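Local atomic coordinates of malonate decarboxylase subunit alpha (Acinetobacter baumannii ATCC 17978, PDB entry 6MPR), a protein that probably serves as the transferase subunit of malonate decarboxylase, exchanging acetyl for malonyl on the enzyme's acyl carrier protein so that malonate can be decarboxylated. Residues Q264-G269 and K293-W298. Residues are numbered along the deposited sequence; the frame is centred on the assembly and turned at random.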
# COMPACT_ATOMS: atom_id res chain seq x y z
N GLN A 264 8.96 -18.60 -0.88
CA GLN A 264 7.76 -19.04 -1.59
C GLN A 264 7.21 -18.00 -2.55
O GLN A 264 6.54 -18.37 -3.53
CB GLN A 264 6.63 -19.38 -0.61
CG GLN A 264 6.98 -20.35 0.48
CD GLN A 264 7.42 -21.67 -0.09
OE1 GLN A 264 6.65 -22.34 -0.78
NE2 GLN A 264 8.67 -22.05 0.18
N SER A 265 7.42 -16.72 -2.26
CA SER A 265 6.80 -15.63 -3.01
C SER A 265 7.82 -14.52 -3.22
O SER A 265 8.66 -14.28 -2.35
CB SER A 265 5.57 -15.09 -2.27
OG SER A 265 5.90 -14.71 -0.95
N LEU A 266 7.74 -13.85 -4.37
CA LEU A 266 8.81 -12.91 -4.68
C LEU A 266 8.44 -12.03 -5.86
O LEU A 266 7.50 -12.31 -6.62
CB LEU A 266 10.12 -13.66 -4.99
CG LEU A 266 10.24 -14.41 -6.32
CD1 LEU A 266 11.65 -14.94 -6.45
CD2 LEU A 266 9.24 -15.58 -6.47
N ASN A 267 9.18 -10.93 -5.97
CA ASN A 267 9.26 -10.11 -7.17
C ASN A 267 10.70 -10.09 -7.68
O ASN A 267 11.65 -10.08 -6.89
CB ASN A 267 8.79 -8.69 -6.86
CG ASN A 267 9.06 -7.71 -8.00
OD1 ASN A 267 9.99 -6.89 -7.91
ND2 ASN A 267 8.23 -7.75 -9.05
N HIS A 268 10.84 -10.11 -9.00
CA HIS A 268 12.12 -9.91 -9.68
C HIS A 268 12.12 -8.53 -10.33
O HIS A 268 11.22 -8.23 -11.13
CB HIS A 268 12.34 -10.92 -10.81
CG HIS A 268 12.78 -12.28 -10.35
ND1 HIS A 268 13.01 -13.30 -11.24
CD2 HIS A 268 13.07 -12.76 -9.12
CE1 HIS A 268 13.41 -14.37 -10.57
NE2 HIS A 268 13.47 -14.07 -9.29
N GLY A 269 13.14 -7.73 -10.04
CA GLY A 269 13.43 -6.58 -10.89
C GLY A 269 13.97 -7.06 -12.23
O GLY A 269 14.85 -7.92 -12.28
N LYS A 293 8.72 -26.18 -4.03
CA LYS A 293 9.25 -25.83 -2.71
C LYS A 293 9.68 -24.38 -2.61
O LYS A 293 9.90 -23.91 -1.49
CB LYS A 293 10.46 -26.71 -2.37
CG LYS A 293 10.14 -28.18 -2.32
CD LYS A 293 11.35 -29.00 -1.95
CE LYS A 293 11.10 -30.47 -2.20
NZ LYS A 293 12.39 -31.22 -2.18
N ILE A 294 9.87 -23.70 -3.75
CA ILE A 294 10.28 -22.31 -3.80
C ILE A 294 9.61 -21.65 -5.00
O ILE A 294 9.25 -22.30 -5.98
CB ILE A 294 11.81 -22.11 -3.91
CG1 ILE A 294 12.34 -22.71 -5.22
CG2 ILE A 294 12.54 -22.75 -2.71
CD1 ILE A 294 13.77 -22.34 -5.53
N CYS A 295 9.45 -20.33 -4.90
CA CYS A 295 9.08 -19.50 -6.05
C CYS A 295 7.72 -19.89 -6.64
O CYS A 295 7.56 -20.00 -7.86
CB CYS A 295 10.16 -19.56 -7.14
SG CYS A 295 11.82 -19.08 -6.59
N ARG A 296 6.73 -20.04 -5.76
CA ARG A 296 5.39 -20.44 -6.18
C ARG A 296 4.51 -19.27 -6.59
O ARG A 296 3.80 -19.34 -7.60
CB ARG A 296 4.71 -21.23 -5.06
CG ARG A 296 5.43 -22.54 -4.77
CD ARG A 296 4.59 -23.43 -3.88
NE ARG A 296 4.50 -22.90 -2.52
CZ ARG A 296 3.38 -22.49 -1.94
NH1 ARG A 296 2.23 -22.56 -2.60
NH2 ARG A 296 3.42 -22.02 -0.70
N ASN A 297 4.55 -18.17 -5.84
CA ASN A 297 3.60 -17.07 -6.01
C ASN A 297 4.35 -15.79 -6.32
O ASN A 297 5.27 -15.41 -5.59
CB ASN A 297 2.75 -16.93 -4.75
CG ASN A 297 2.13 -18.24 -4.34
OD1 ASN A 297 1.29 -18.78 -5.06
ND2 ASN A 297 2.54 -18.77 -3.20
N TRP A 298 3.96 -15.11 -7.40
CA TRP A 298 4.73 -14.00 -7.91
C TRP A 298 3.91 -12.72 -8.00
O TRP A 298 2.70 -12.74 -8.29
CB TRP A 298 5.29 -14.33 -9.30
CG TRP A 298 6.22 -15.52 -9.35
CD1 TRP A 298 5.90 -16.84 -9.13
CD2 TRP A 298 7.60 -15.49 -9.67
NE1 TRP A 298 7.02 -17.63 -9.29
CE2 TRP A 298 8.08 -16.82 -9.64
CE3 TRP A 298 8.50 -14.46 -9.99
CZ2 TRP A 298 9.41 -17.14 -9.91
CZ3 TRP A 298 9.82 -14.78 -10.26
CH2 TRP A 298 10.26 -16.12 -10.22
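Gln264 reaches across to the 293-298 segment with both ends of its amide. Its OE1 lies at the edge of the Arg296 guanidinium, in the plane of that group, and takes a fairly straight bond from NE (2.8 Å, 163°) and a more bent one from NH2 (3.2 Å). On the other side of the amide, Gln264 NE2 donates to Lys293 O at 2.8 Å, arriving above the carbonyl plane. The bend of the glutamine chain at chi2 (-60°) turns the amide back alongside the arginine; with a further bond from NE2 to Asn262 O, these bonds fix its rotation. The backbone oxygen of Gln264 is also shared, between Arg296 N and the straighter donor Asn297 N (3.1 Å). Parallel pairing then continues from Asn297 O to Leu266 N (3.2 Å).

Ser265 and Asn297 share one face of the sheet, where Val152 of the second subunit touches both. On the opposite face, Leu266 lays CD2 over the centre of the Trp298 six-membered ring, a CH-pi contact of 3.5 Å to the centroid, almost straight above the ring. The far edge of the same indole points into the face of His268, a T-shaped pair with planes at 82°. Trp298 NE1 donates to Cys295 O (2.8 Å), which tethers the indole to its own segment and helps hold it over Leu266.

Farther out, Arg296 NH1 forms a salt bridge with Glu316, while His268 ND1 bonds Glu278 and NE2 bonds Tyr258. Strands 265-268 and 297-299 are neighbours in a mixed sheet, joined through helix 272-287 as a beta-alpha-beta crossover. Strand 363-366 flanks 265-268 on its other side and 317-319 flanks 297-299; helices 244-261 and 272-287 pack near the Leu266 and His268 side chains.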